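Side-chain contacts in fructuronate-tagaturonate epimerase UxaE from Cohnella laeviribosi in complex with 1 glycerol (Cohnella laeviribosi, PDB 6IL9), which catalyses the epimerisation of fructuronate and tagaturonate, using a TIM-barrel scaffold that carries a zinc ion: residues G56-D60 / G61-C65; A330-A333 / D334-Y338; R357-N360 / G361-V365. All coordinates share one frame; numbering follows the deposited sequence.

Contact 1: G56-D60 / G61-C65; sequences GEEAD and GVKLC
Glu-57 and Leu-64 exchange two backbone hydrogen bonds, Leu-64 N to Glu-57 O at 2.7 Å and nearly straight (N-H...O 171°), Glu-57 N to Leu-64 O at 2.9 Å. Nearer the turn, Ala-59 and Val-62 form the next hydrogen-bonded pair: Ala-59 N meets Val-62 O at 2.8 Å, while Val-62 N reaches Ala-59 O at 3.1 Å. The strands thus form a beta hairpin with a two-residue loop, a type II' turn with Asp-60 and Gly-61 at its corners.

Between these pairs Glu-58 and Lys-63 face each other in a non-hydrogen-bonded pair, their side chains crossing at a slant. The lysine bends at chi3 (-74°), which swings its CE to 3.8 Å from Glu-58 CG. Their charged atoms stay apart, and a water bridges them, donating to Glu-58 OE1 at 2.7 Å and accepting from Lys-63 NZ at 2.8 Å. A second water joins Lys-63 NZ to Gly-56 N. Beyond the hairpin, the carbonyls of Tyr-51 and Leu-54 also accept from NZ; with the two waters they outnumber its three protons, which must be shared. Glu-58 OE2 bonds Tyr-51 OH.

On the other face, Glu-57, Ala-59 and Leu-64 touch helix 2-12, and Val-62 and Leu-64 pack on strand 39-45. With carbonyls and waters around its ammonium group, Lys-63 is probably stabilised in the charged form without directly pairing with Glu-58.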
# COMPACT_ATOMS: atom_id res chain seq x y z
N GLY A 56 -4.34 25.59 -18.56
CA GLY A 56 -3.76 24.97 -19.73
C GLY A 56 -3.57 25.99 -20.84
O GLY A 56 -3.77 27.19 -20.63
N GLU A 57 -3.19 25.50 -22.01
CA GLU A 57 -3.02 26.32 -23.20
C GLU A 57 -4.23 26.18 -24.11
O GLU A 57 -4.73 25.07 -24.32
CB GLU A 57 -1.75 25.93 -23.95
CG GLU A 57 -0.53 25.90 -23.07
CD GLU A 57 0.67 26.52 -23.73
OE1 GLU A 57 1.75 25.91 -23.67
OE2 GLU A 57 0.53 27.63 -24.30
N GLU A 58 -4.68 27.30 -24.66
CA GLU A 58 -5.93 27.38 -25.41
C GLU A 58 -5.65 27.62 -26.89
O GLU A 58 -4.87 28.51 -27.24
CB GLU A 58 -6.82 28.50 -24.88
CG GLU A 58 -7.50 28.20 -23.56
CD GLU A 58 -8.47 29.30 -23.14
OE1 GLU A 58 -8.13 30.07 -22.22
OE2 GLU A 58 -9.57 29.38 -23.74
N ALA A 59 -6.28 26.82 -27.75
CA ALA A 59 -6.25 27.02 -29.19
C ALA A 59 -7.50 26.40 -29.78
O ALA A 59 -7.92 25.32 -29.35
CB ALA A 59 -4.99 26.41 -29.82
N ASP A 60 -8.09 27.07 -30.77
CA ASP A 60 -9.51 26.89 -31.12
C ASP A 60 -10.30 27.31 -29.88
O ASP A 60 -9.96 28.34 -29.26
CB ASP A 60 -9.81 25.47 -31.61
CG ASP A 60 -8.94 25.05 -32.77
OD1 ASP A 60 -7.70 25.18 -32.68
OD2 ASP A 60 -9.50 24.57 -33.78
N GLY A 61 -11.33 26.58 -29.48
CA GLY A 61 -11.93 26.77 -28.18
C GLY A 61 -11.59 25.60 -27.28
O GLY A 61 -12.43 25.10 -26.53
N VAL A 62 -10.33 25.16 -27.36
CA VAL A 62 -9.87 23.92 -26.73
C VAL A 62 -8.71 24.25 -25.81
O VAL A 62 -7.80 25.00 -26.19
CB VAL A 62 -9.45 22.88 -27.79
CG1 VAL A 62 -8.78 21.71 -27.14
CG2 VAL A 62 -10.65 22.44 -28.61
N LYS A 63 -8.73 23.69 -24.60
CA LYS A 63 -7.69 23.92 -23.61
C LYS A 63 -6.95 22.61 -23.36
O LYS A 63 -7.57 21.60 -23.03
CB LYS A 63 -8.27 24.46 -22.30
CG LYS A 63 -7.22 24.91 -21.31
CD LYS A 63 -7.83 25.43 -20.01
CE LYS A 63 -8.45 26.80 -20.20
NZ LYS A 63 -8.71 27.49 -18.91
N LEU A 64 -5.62 22.64 -23.53
CA LEU A 64 -4.75 21.50 -23.30
C LEU A 64 -4.05 21.67 -21.95
O LEU A 64 -3.33 22.65 -21.75
CB LEU A 64 -3.72 21.38 -24.41
CG LEU A 64 -2.75 20.20 -24.32
CD1 LEU A 64 -3.51 18.93 -24.63
CD2 LEU A 64 -1.59 20.40 -25.29
N CYS A 65 -4.25 20.71 -21.04
CA CYS A 65 -3.84 20.87 -19.65
C CYS A 65 -2.93 19.73 -19.22
O CYS A 65 -3.20 18.56 -19.52
CB CYS A 65 -5.05 20.90 -18.71
SG CYS A 65 -6.41 21.95 -19.25
O HOH W 1 -5.63 28.37 -18.50
O HOH W 2 -9.08 30.18 -19.66

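Contact 2: A330-A333 / D334-Y338; sequences AAIA and DRFGY
Gly-337 N donates to Ala-333 O at 2.8 Å, the last of a run of backbone bonds in which Asp-334 N, Arg-335 N and Phe-336 N donate to the carbonyls of Ala-330, Ala-331 and Ile-332. Phe-336 N also makes a weak bond to Ala-333 O. Gly-337 then leaves the helix with positive phi (106°). A water ties Asp-334 OD1 to Ala-330 O, donating to both, while OD1 also forms a salt bridge with Arg-362.

This is the end of helix 319-336 in a beta-alpha-beta unit of the TIM barrel, where the chain turns into strand 339-342.

The apolar contacts centre on rings. Ala-333 CA lies over one face of Tyr-338, 4.1 Å from the ring centroid, a CH-pi contact; Ala-333 CB is 3.8 Å from Tyr-338 CE1. With CG of Tyr-338 set between the backbone N and carbonyl carbon (chi1 56°), the ring turns back toward Ala-333 and Ile-332, and Tyr-338 OH comes 3.4 Å from Ile-332 CG2 and bonds His-284. That same methyl meets Phe-336 in the ring plane at its edge, 3.9 Å from Phe-336 CD2, while Arg-335 CG covers one face of the Phe-336 ring.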
# COMPACT_ATOMS: atom_id res chain seq x y z
N ALA A 330 -8.64 -14.54 12.84
CA ALA A 330 -9.83 -14.15 12.09
C ALA A 330 -11.06 -14.14 12.98
O ALA A 330 -11.95 -13.30 12.80
CB ALA A 330 -10.06 -15.10 10.91
N ALA A 331 -11.14 -15.08 13.93
CA ALA A 331 -12.27 -15.11 14.85
C ALA A 331 -12.27 -13.90 15.77
O ALA A 331 -13.33 -13.36 16.11
CB ALA A 331 -12.24 -16.41 15.67
N ILE A 332 -11.08 -13.47 16.20
CA ILE A 332 -10.97 -12.27 17.04
C ILE A 332 -11.44 -11.04 16.28
O ILE A 332 -12.20 -10.22 16.80
CB ILE A 332 -9.53 -12.10 17.54
CG1 ILE A 332 -9.16 -13.25 18.47
CG2 ILE A 332 -9.35 -10.72 18.22
CD1 ILE A 332 -7.65 -13.42 18.63
N ALA A 333 -10.98 -10.89 15.03
CA ALA A 333 -11.44 -9.79 14.20
C ALA A 333 -12.96 -9.79 14.06
O ALA A 333 -13.60 -8.74 14.13
CB ALA A 333 -10.78 -9.85 12.83
N ASP A 334 -13.55 -10.97 13.84
CA ASP A 334 -15.00 -11.05 13.68
C ASP A 334 -15.71 -10.66 14.98
O ASP A 334 -16.73 -9.97 14.95
CB ASP A 334 -15.41 -12.47 13.27
CG ASP A 334 -15.10 -12.78 11.79
OD1 ASP A 334 -14.82 -11.85 11.01
OD2 ASP A 334 -15.15 -13.97 11.41
N ARG A 335 -15.16 -11.10 16.11
CA ARG A 335 -15.77 -10.79 17.40
C ARG A 335 -15.89 -9.29 17.61
O ARG A 335 -16.93 -8.80 18.06
CB ARG A 335 -14.93 -11.43 18.51
CG ARG A 335 -14.95 -10.72 19.87
CD ARG A 335 -16.16 -11.05 20.69
NE ARG A 335 -16.14 -10.38 22.00
CZ ARG A 335 -16.52 -9.11 22.21
NH1 ARG A 335 -16.94 -8.37 21.21
NH2 ARG A 335 -16.47 -8.59 23.43
N PHE A 336 -14.84 -8.54 17.26
CA PHE A 336 -14.78 -7.11 17.56
C PHE A 336 -15.16 -6.22 16.39
O PHE A 336 -15.37 -5.02 16.59
CB PHE A 336 -13.37 -6.75 18.05
CG PHE A 336 -13.04 -7.32 19.40
CD1 PHE A 336 -13.75 -6.91 20.52
CD2 PHE A 336 -12.05 -8.27 19.55
CE1 PHE A 336 -13.46 -7.44 21.78
CE2 PHE A 336 -11.75 -8.80 20.80
CZ PHE A 336 -12.47 -8.38 21.92
N GLY A 337 -15.24 -6.77 15.17
CA GLY A 337 -15.84 -6.08 14.04
C GLY A 337 -14.87 -5.55 13.00
O GLY A 337 -15.30 -5.20 11.90
N TYR A 338 -13.58 -5.43 13.32
CA TYR A 338 -12.62 -4.92 12.35
C TYR A 338 -12.14 -6.07 11.47
O TYR A 338 -12.52 -7.23 11.67
CB TYR A 338 -11.45 -4.23 13.07
CG TYR A 338 -10.76 -5.13 14.07
CD1 TYR A 338 -9.79 -6.05 13.66
CD2 TYR A 338 -11.08 -5.07 15.42
CE1 TYR A 338 -9.18 -6.88 14.58
CE2 TYR A 338 -10.47 -5.89 16.34
CZ TYR A 338 -9.52 -6.80 15.90
OH TYR A 338 -8.92 -7.62 16.83
O HOH W 3 -12.19 -12.26 10.08

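Contact 3: R357-N360 / G361-V365; sequences RYTN and GRFHV
Thr-359 and Phe-363 meet because both first torsions take the position between the backbone N and carbonyl carbon, chi1 67° for the threonine hydroxyl and 55° for the phenylalanine ring. Thr-359 OG1 thereby lies at the edge of the ring, in its plane, 3.5 Å from Phe-363 CD2. The hydroxyl is hydrogen-bonded to Val-355 O, one turn back along helix 349-358. On the same threonine, CB rests 3.4 Å from Arg-362 O, packing the side chain against the outgoing backbone.

Between them the chain reverses through a type I' turn from Thr-359 to Arg-362, closed by Arg-362 N bonding Thr-359 O at 3.0 Å. Asn-360, with positive phi, ends the helix in a Schellman motif, and its N reaches back to Arg-357 O at 3.3 Å. The turn carries the chain from helix 349-358 into strand 363-367 of the barrel, where the ring of Phe-363 packs against Leu-487 and Val-489.

A water at the edge of the Arg-362 guanidinium, in its plane, accepts from NE at 2.9 Å and lies 2.6 Å from Thr-359 O, to which it probably donates. NH1 donates to the carbonyls of Lys-89 and Gly-337, and NH2 forms a salt bridge with Asp-334. That carboxylate and the carbonyls probably stabilise the positive charge of the guanidinium, and the water probably couples it to the turn.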
# COMPACT_ATOMS: atom_id res chain seq x y z
N ARG A 357 -10.82 -17.55 2.92
CA ARG A 357 -11.76 -18.47 3.56
C ARG A 357 -12.02 -18.08 5.01
O ARG A 357 -13.17 -18.00 5.44
CB ARG A 357 -11.23 -19.90 3.47
CG ARG A 357 -12.28 -20.94 3.76
CD ARG A 357 -11.76 -22.09 4.60
NE ARG A 357 -10.54 -22.69 4.07
CZ ARG A 357 -9.88 -23.68 4.67
NH1 ARG A 357 -10.36 -24.18 5.81
NH2 ARG A 357 -8.77 -24.18 4.14
N TYR A 358 -10.96 -17.83 5.79
CA TYR A 358 -11.17 -17.61 7.21
C TYR A 358 -11.76 -16.24 7.54
O TYR A 358 -12.39 -16.10 8.59
CB TYR A 358 -9.87 -17.83 7.97
CG TYR A 358 -9.61 -19.30 8.21
CD1 TYR A 358 -10.19 -19.95 9.29
CD2 TYR A 358 -8.82 -20.04 7.34
CE1 TYR A 358 -9.98 -21.31 9.51
CE2 TYR A 358 -8.60 -21.40 7.55
CZ TYR A 358 -9.19 -22.03 8.64
OH TYR A 358 -8.99 -23.38 8.87
N THR A 359 -11.58 -15.24 6.66
CA THR A 359 -12.18 -13.92 6.84
C THR A 359 -13.51 -13.79 6.11
O THR A 359 -14.13 -12.72 6.16
CB THR A 359 -11.24 -12.81 6.37
OG1 THR A 359 -11.06 -12.89 4.94
CG2 THR A 359 -9.88 -12.89 7.06
N ASN A 360 -13.97 -14.85 5.45
CA ASN A 360 -15.19 -14.80 4.63
C ASN A 360 -15.11 -13.65 3.64
O ASN A 360 -16.10 -12.95 3.38
CB ASN A 360 -16.44 -14.71 5.51
CG ASN A 360 -17.72 -15.00 4.75
OD1 ASN A 360 -17.71 -15.69 3.73
ND2 ASN A 360 -18.83 -14.49 5.26
N GLY A 361 -13.92 -13.43 3.08
CA GLY A 361 -13.75 -12.41 2.07
C GLY A 361 -13.67 -10.99 2.59
O GLY A 361 -13.66 -10.05 1.78
N ARG A 362 -13.60 -10.81 3.91
CA ARG A 362 -13.60 -9.49 4.55
C ARG A 362 -12.21 -9.22 5.12
O ARG A 362 -11.92 -9.52 6.28
CB ARG A 362 -14.65 -9.46 5.65
CG ARG A 362 -14.90 -8.08 6.21
CD ARG A 362 -15.95 -8.16 7.30
NE ARG A 362 -15.47 -8.83 8.51
CZ ARG A 362 -15.00 -8.19 9.57
NH1 ARG A 362 -14.93 -6.86 9.56
NH2 ARG A 362 -14.60 -8.87 10.64
N PHE A 363 -11.35 -8.63 4.30
CA PHE A 363 -9.94 -8.49 4.65
C PHE A 363 -9.43 -7.20 4.04
O PHE A 363 -10.08 -6.57 3.21
CB PHE A 363 -9.13 -9.68 4.12
CG PHE A 363 -9.29 -9.91 2.62
CD1 PHE A 363 -8.72 -9.04 1.69
CD2 PHE A 363 -10.02 -10.99 2.15
CE1 PHE A 363 -8.89 -9.24 0.32
CE2 PHE A 363 -10.19 -11.21 0.77
CZ PHE A 363 -9.63 -10.34 -0.14
N HIS A 364 -8.22 -6.83 4.46
CA HIS A 364 -7.38 -5.89 3.73
C HIS A 364 -6.06 -6.58 3.43
O HIS A 364 -5.47 -7.20 4.32
CB HIS A 364 -7.13 -4.61 4.53
CG HIS A 364 -6.45 -3.54 3.73
ND1 HIS A 364 -7.03 -2.98 2.62
CD2 HIS A 364 -5.23 -2.96 3.86
CE1 HIS A 364 -6.21 -2.09 2.10
NE2 HIS A 364 -5.11 -2.06 2.83
N VAL A 365 -5.60 -6.47 2.18
CA VAL A 365 -4.28 -6.96 1.78
C VAL A 365 -3.53 -5.79 1.16
O VAL A 365 -4.09 -5.09 0.32
CB VAL A 365 -4.39 -8.13 0.79
CG1 VAL A 365 -3.01 -8.49 0.25
CG2 VAL A 365 -5.05 -9.34 1.46
O HOH W 4 -15.38 -11.73 8.27

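In the fold
Contacts 2 and 3 are neighbours in the barrel, their centres about 11 Å apart, whereas contact 1 sits far off in the antiparallel sheet near the N-terminus, its centre about 53 Å from that of contact 2 and 47 Å from that of contact 3. Arg-362 joins the two barrel contacts: its NH1 lies 2.9 Å from Gly-337 O, and its NH2 forms the salt bridge with Asp-334. Separately, Ala-330 CB packs 3.4 Å from Tyr-358 O. The helix end of contact 2 leads into strand 339-342, which lies beside the strand begun in contact 3. His-343, one of the zinc ligands with His-161 and Asp-273, directly follows strand 339-342. The Phe-363 side chain is about 13 Å from the bound glycerol.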